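Local coordinates for protein SalCYP truncation (Salinispora tropica, PDB 7ABB) that belongs to the cytochrome P450 family, a mostly helical haem protein fold, and holds heme c in the crystal structure, at residues P101-D106 with M144-W149; G247-A252 with P376-V381. One frame throughout, in Å; residues are numbered along the deposited sequence.

Interaction 1: P101-D106 with M144-W149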
loop_
_atom_site.group_PDB
_atom_site.type_symbol
_atom_site.label_atom_id
_atom_site.label_comp_id
_atom_site.label_asym_id
_atom_site.label_seq_id
_atom_site.Cartn_x
_atom_site.Cartn_y
_atom_site.Cartn_z
ATOM N N PRO A 101 0.427 5.593 -15.239
ATOM C CA PRO A 101 1.197 6.798 -14.921
ATOM C C PRO A 101 0.616 8.046 -15.547
ATOM O O PRO A 101 0.585 9.092 -14.880
ATOM C CB PRO A 101 2.599 6.460 -15.463
ATOM C CG PRO A 101 2.666 4.999 -15.400
ATOM C CD PRO A 101 1.288 4.522 -15.769
ATOM N N GLN A 102 0.119 7.983 -16.782
ATOM C CA GLN A 102 -0.451 9.177 -17.404
ATOM C C GLN A 102 -1.682 9.658 -16.647
ATOM O O GLN A 102 -1.852 10.866 -16.439
ATOM C CB GLN A 102 -0.794 8.925 -18.874
ATOM C CG GLN A 102 -1.308 10.181 -19.584
ATOM C CD GLN A 102 -0.295 11.331 -19.550
ATOM O OE1 GLN A 102 0.823 11.207 -20.054
ATOM N NE2 GLN A 102 -0.683 12.452 -18.942
ATOM N N ARG A 103 -2.554 8.738 -16.218
ATOM C CA ARG A 103 -3.698 9.153 -15.411
ATOM C C ARG A 103 -3.249 9.806 -14.113
ATOM O O ARG A 103 -3.845 10.788 -13.666
ATOM C CB ARG A 103 -4.614 7.966 -15.096
ATOM C CG ARG A 103 -5.824 8.377 -14.213
ATOM C CD ARG A 103 -7.119 8.220 -14.936
ATOM N NE ARG A 103 -8.278 8.854 -14.308
ATOM C CZ ARG A 103 -8.933 8.411 -13.236
ATOM N NH1 ARG A 103 -10.008 9.084 -12.844
ATOM N NH2 ARG A 103 -8.529 7.342 -12.541
ATOM N N ALA A 104 -2.217 9.259 -13.472
ATOM C CA ALA A 104 -1.720 9.871 -12.241
ATOM C C ALA A 104 -1.241 11.293 -12.494
ATOM O O ALA A 104 -1.499 12.195 -11.682
ATOM C CB ALA A 104 -0.591 9.026 -11.670
ATOM N N ARG A 105 -0.543 11.512 -13.612
ATOM C CA ARG A 105 -0.121 12.858 -13.975
ATOM C C ARG A 105 -1.324 13.755 -14.225
ATOM O O ARG A 105 -1.348 14.910 -13.784
ATOM C CB ARG A 105 0.783 12.818 -15.213
ATOM C CG ARG A 105 2.115 12.138 -14.953
ATOM C CD ARG A 105 3.124 12.398 -16.059
ATOM N NE ARG A 105 2.783 11.714 -17.306
ATOM C CZ ARG A 105 3.154 10.468 -17.617
ATOM N NH1 ARG A 105 3.874 9.738 -16.774
ATOM N NH2 ARG A 105 2.797 9.945 -18.783
ATOM N N ASP A 106 -2.339 13.230 -14.909
ATOM C CA ASP A 106 -3.538 14.023 -15.193
ATOM C C ASP A 106 -4.186 14.520 -13.907
ATOM O O ASP A 106 -4.740 15.626 -13.871
ATOM C CB ASP A 106 -4.547 13.195 -16.000
ATOM C CG ASP A 106 -4.123 12.981 -17.438
ATOM O OD1 ASP A 106 -3.162 13.618 -17.913
ATOM O OD2 ASP A 106 -4.785 12.160 -18.115
ATOM N N MET A 144 -10.944 8.801 -3.860
ATOM C CA MET A 144 -12.297 9.090 -4.313
ATOM C C MET A 144 -12.280 9.758 -5.674
ATOM O O MET A 144 -13.117 9.448 -6.534
ATOM C CB MET A 144 -12.996 9.962 -3.277
ATOM C CG MET A 144 -13.278 9.225 -1.979
ATOM S SD MET A 144 -13.812 10.322 -0.660
ATOM C CE MET A 144 -15.495 10.579 -1.178
ATOM N N LEU A 145 -11.324 10.658 -5.904
ATOM C CA LEU A 145 -11.235 11.321 -7.197
ATOM C C LEU A 145 -10.946 10.310 -8.291
ATOM O O LEU A 145 -11.576 10.338 -9.363
ATOM C CB LEU A 145 -10.154 12.404 -7.172
ATOM C CG LEU A 145 -10.024 13.246 -8.456
ATOM C CD1 LEU A 145 -11.312 13.933 -8.784
ATOM C CD2 LEU A 145 -8.886 14.258 -8.359
ATOM N N ALA A 146 -10.007 9.392 -8.021
ATOM C CA ALA A 146 -9.596 8.433 -9.042
ATOM C C ALA A 146 -10.707 7.444 -9.330
ATOM O O ALA A 146 -10.943 7.092 -10.492
ATOM C CB ALA A 146 -8.319 7.705 -8.593
ATOM N N VAL A 147 -11.389 6.980 -8.283
ATOM C CA VAL A 147 -12.371 5.919 -8.445
ATOM C C VAL A 147 -13.716 6.466 -8.889
ATOM O O VAL A 147 -14.501 5.733 -9.476
ATOM C CB VAL A 147 -12.521 5.122 -7.138
ATOM C CG1 VAL A 147 -13.629 4.096 -7.206
ATOM C CG2 VAL A 147 -11.206 4.434 -6.793
ATOM N N GLY A 148 -14.002 7.730 -8.631
ATOM C CA GLY A 148 -15.260 8.329 -9.005
ATOM C C GLY A 148 -16.295 8.388 -7.906
ATOM O O GLY A 148 -17.497 8.436 -8.211
ATOM N N TRP A 149 -15.877 8.394 -6.638
ATOM C CA TRP A 149 -16.799 8.519 -5.509
ATOM C C TRP A 149 -17.014 10.000 -5.177
ATOM O O TRP A 149 -16.025 10.737 -5.057
ATOM C CB TRP A 149 -16.234 7.788 -4.289
ATOM C CG TRP A 149 -16.268 6.296 -4.386
ATOM C CD1 TRP A 149 -17.278 5.545 -4.896
ATOM C CD2 TRP A 149 -15.253 5.376 -3.964
ATOM N NE1 TRP A 149 -16.969 4.208 -4.823
ATOM C CE2 TRP A 149 -15.733 4.078 -4.246
ATOM C CE3 TRP A 149 -13.997 5.524 -3.372
ATOM C CZ2 TRP A 149 -14.988 2.935 -3.981
ATOM C CZ3 TRP A 149 -13.251 4.379 -3.097
ATOM C CH2 TRP A 149 -13.762 3.099 -3.393
#
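Arg103 reaches from helix 101-106 to the C-terminal end of helix 130-147 and grips the backbone carbonyl of Ala146 with both terminal nitrogens. The hydrogen bonds make an end-on fork: NH1 and NH2 of Arg103 each lie 3.2 Å from Ala146 O, with N-H...O angles of 148° and 150°. The acceptor sits at the edge of the guanidinium, close to its plane, and the two nitrogens come to it from opposite faces of the carbonyl plane. Two bonds to one atom should restrict the rotation of the group, and NH2 also donates to Trp98 O, the stronger polar partner of this side chain. CG of Arg103 is anti to the backbone N (chi1 179°), and a bend at chi2 turns the chain toward the carbonyl.

Van der Waals contact adds little. Ala146 CB lies 4.0 Å from Arg103 NH2, and its methyl also touches Leu107 and Tyr347. The carbonyl one residue earlier is a looser neighbour: Leu145 O lies 4.0 Å from Arg103 NH1, oblique to the guanidinium, and no hydrogen bond links the two.

Gly148, with positive phi, ends the helix just beyond the gripped carbonyl. The arrangement is a bidentate arginine-to-carbonyl grip on the last turn of a helix, joining two helices of the P450 fold beside the bound heme c.

Interaction 2: G247-A252 with P376-V381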
loop_
_atom_site.group_PDB
_atom_site.type_symbol
_atom_site.label_atom_id
_atom_site.label_comp_id
_atom_site.label_asym_id
_atom_site.label_seq_id
_atom_site.Cartn_x
_atom_site.Cartn_y
_atom_site.Cartn_z
ATOM N N GLY A 247 7.935 7.758 6.145
ATOM C CA GLY A 247 8.936 8.568 5.467
ATOM C C GLY A 247 9.138 9.923 6.133
ATOM O O GLY A 247 10.274 10.330 6.396
ATOM N N ILE A 248 8.046 10.655 6.386
ATOM C CA ILE A 248 8.178 11.957 7.050
ATOM C C ILE A 248 8.708 11.781 8.460
ATOM O O ILE A 248 9.449 12.635 8.953
ATOM C CB ILE A 248 6.847 12.737 7.040
ATOM C CG1 ILE A 248 7.141 14.219 7.259
ATOM C CG2 ILE A 248 5.887 12.230 8.070
ATOM C CD1 ILE A 248 7.649 14.879 5.978
ATOM N N GLN A 249 8.355 10.689 9.140
ATOM C CA GLN A 249 8.898 10.479 10.477
ATOM C C GLN A 249 10.418 10.349 10.439
ATOM O O GLN A 249 11.123 10.901 11.302
ATOM C CB GLN A 249 8.264 9.249 11.121
ATOM C CG GLN A 249 8.819 9.014 12.515
ATOM C CD GLN A 249 8.178 7.885 13.258
ATOM O OE1 GLN A 249 7.492 8.093 14.252
ATOM N NE2 GLN A 249 8.466 6.671 12.832
ATOM N N HIS A 250 10.946 9.614 9.459
ATOM C CA HIS A 250 12.386 9.527 9.295
ATOM C C HIS A 250 13.009 10.895 9.039
ATOM O O HIS A 250 14.002 11.263 9.686
ATOM C CB HIS A 250 12.721 8.573 8.144
ATOM C CG HIS A 250 14.182 8.520 7.841
ATOM N ND1 HIS A 250 14.994 7.502 8.291
ATOM C CD2 HIS A 250 14.971 9.343 7.113
ATOM C CE1 HIS A 250 16.230 7.718 7.879
ATOM N NE2 HIS A 250 16.247 8.822 7.159
ATOM N N LEU A 251 12.466 11.657 8.078
ATOM C CA LEU A 251 13.020 12.980 7.802
ATOM C C LEU A 251 12.983 13.861 9.047
ATOM O O LEU A 251 13.912 14.640 9.297
ATOM C CB LEU A 251 12.262 13.632 6.650
ATOM C CG LEU A 251 12.337 12.909 5.296
ATOM C CD1 LEU A 251 11.428 13.594 4.269
ATOM C CD2 LEU A 251 13.742 12.855 4.746
ATOM N N ALA A 252 11.918 13.752 9.844
ATOM C CA ALA A 252 11.803 14.563 11.056
ATOM C C ALA A 252 12.829 14.205 12.116
ATOM O O ALA A 252 13.056 15.002 13.023
ATOM C CB ALA A 252 10.384 14.417 11.609
ATOM N N PRO A 376 9.224 4.524 16.706
ATOM C CA PRO A 376 8.849 3.180 16.257
ATOM C C PRO A 376 8.404 3.172 14.808
ATOM O O PRO A 376 7.975 4.173 14.243
ATOM C CB PRO A 376 7.686 2.825 17.183
ATOM C CG PRO A 376 7.002 4.141 17.405
ATOM C CD PRO A 376 8.115 5.188 17.422
ATOM N N PHE A 377 8.491 1.988 14.198
ATOM C CA PHE A 377 7.870 1.812 12.896
ATOM C C PHE A 377 6.357 1.977 13.054
ATOM O O PHE A 377 5.766 1.413 13.984
ATOM C CB PHE A 377 8.217 0.421 12.326
ATOM C CG PHE A 377 7.615 0.160 10.963
ATOM C CD1 PHE A 377 8.162 0.730 9.833
ATOM C CD2 PHE A 377 6.475 -0.613 10.834
ATOM C CE1 PHE A 377 7.596 0.523 8.575
ATOM C CE2 PHE A 377 5.908 -0.843 9.562
ATOM C CZ PHE A 377 6.468 -0.265 8.448
ATOM N N LEU A 378 5.737 2.737 12.145
ATOM C CA LEU A 378 4.332 3.130 12.255
ATOM C C LEU A 378 3.461 2.149 11.486
ATOM O O LEU A 378 3.677 1.951 10.294
ATOM C CB LEU A 378 4.121 4.541 11.716
ATOM C CG LEU A 378 5.001 5.597 12.405
ATOM C CD1 LEU A 378 4.836 6.924 11.699
ATOM C CD2 LEU A 378 4.669 5.699 13.872
ATOM N N ARG A 379 2.511 1.529 12.180
ATOM C CA ARG A 379 1.581 0.580 11.584
ATOM C C ARG A 379 0.366 0.481 12.492
ATOM O O ARG A 379 0.410 0.872 13.661
ATOM C CB ARG A 379 2.225 -0.800 11.400
ATOM C CG ARG A 379 2.731 -1.397 12.695
ATOM C CD ARG A 379 3.642 -2.610 12.485
ATOM N NE ARG A 379 2.892 -3.829 12.189
ATOM C CZ ARG A 379 2.642 -4.804 13.062
ATOM N NH1 ARG A 379 3.068 -4.729 14.319
ATOM N NH2 ARG A 379 1.951 -5.863 12.671
ATOM N N ASN A 380 -0.729 -0.042 11.943
ATOM C CA ASN A 380 -1.944 -0.280 12.739
ATOM C C ASN A 380 -2.372 1.047 13.367
ATOM O O ASN A 380 -2.498 2.047 12.643
ATOM C CB ASN A 380 -1.669 -1.395 13.733
ATOM C CG ASN A 380 -1.323 -2.705 13.051
ATOM O OD1 ASN A 380 -1.831 -2.991 11.971
ATOM N ND2 ASN A 380 -0.451 -3.490 13.669
ATOM N N VAL A 381 -2.603 1.102 14.677
ATOM C CA VAL A 381 -3.002 2.323 15.371
ATOM C C VAL A 381 -1.762 3.014 15.924
ATOM O O VAL A 381 -1.020 2.437 16.723
ATOM C CB VAL A 381 -3.996 2.007 16.493
ATOM C CG1 VAL A 381 -4.377 3.285 17.245
ATOM C CG2 VAL A 381 -5.227 1.315 15.917
#
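Gln249 and Leu378 meet from opposite directions, the glutamine reaching out from helix 238-253 and the leucine pointing back from the irregular segment 376-381. Their CA atoms are the nearest CA pair of the contact, 8.8 Å apart, so side chains, chiefly that of Gln249, span the separation. Gln249 has CG anti to the backbone N (chi1 180°) and is extended again at chi2, which carries its amide clear of the helix and up against the leucine branches.

The amide lies against the isobutyl group over several atoms. Leu378 CG approaches Gln249 NE2 at 3.7 Å, the CD1 methyl of Leu378 sits 3.8 Å from Gln249 CD, and its CD2 methyl comes within 3.7 Å of Gln249 OE1. Both methyls thus take part, CD1 nearer the middle of the amide and CD2 nearer its oxygen. The contact joins a helix of the cytochrome P450 core to the loop that runs from helix 345-362 to strand 385-387, close to the C-terminus of the chain.

Alongside this van der Waals contact, the nitrogen end of the amide makes a polar one. Gln249 NE2 donates to Pro376 O at 2.9 Å with an N-H...O angle of 164°, a nearly straight bond. The oxygen lies close to the amide plane of Gln249, whereas the donor is tilted 30° from the carbonyl plane of Pro376. Binding through NE2 is consistent with the amide orientation, in which OE1 faces the CD2 methyl. A second polar tie comes from one helical turn earlier, where Asn246 OD1 accepts a hydrogen bond from Leu378 N, while Pro375 and Leu384 also touch the Gln249 side chain.

In the fold
Interactions 1 and 2 are separate contacts in one chain: their centres lie 26 Å apart, their nearest atoms are about 19 Å apart, and the first closes before the second opens along the sequence. Both use a long polar side chain from a helix to hold a backbone carbonyl, in one case at a helix end and in the other on a loop. Their relation to heme c differs. The side chain of Ala146 in interaction 1 lies about 6 Å from the ligand, against about 13 Å for Leu378 in interaction 2. Helix 345-362 touches residues of both contact regions, meeting Pro101 and Ala146 in the first and Ile248 and Leu251 in the second.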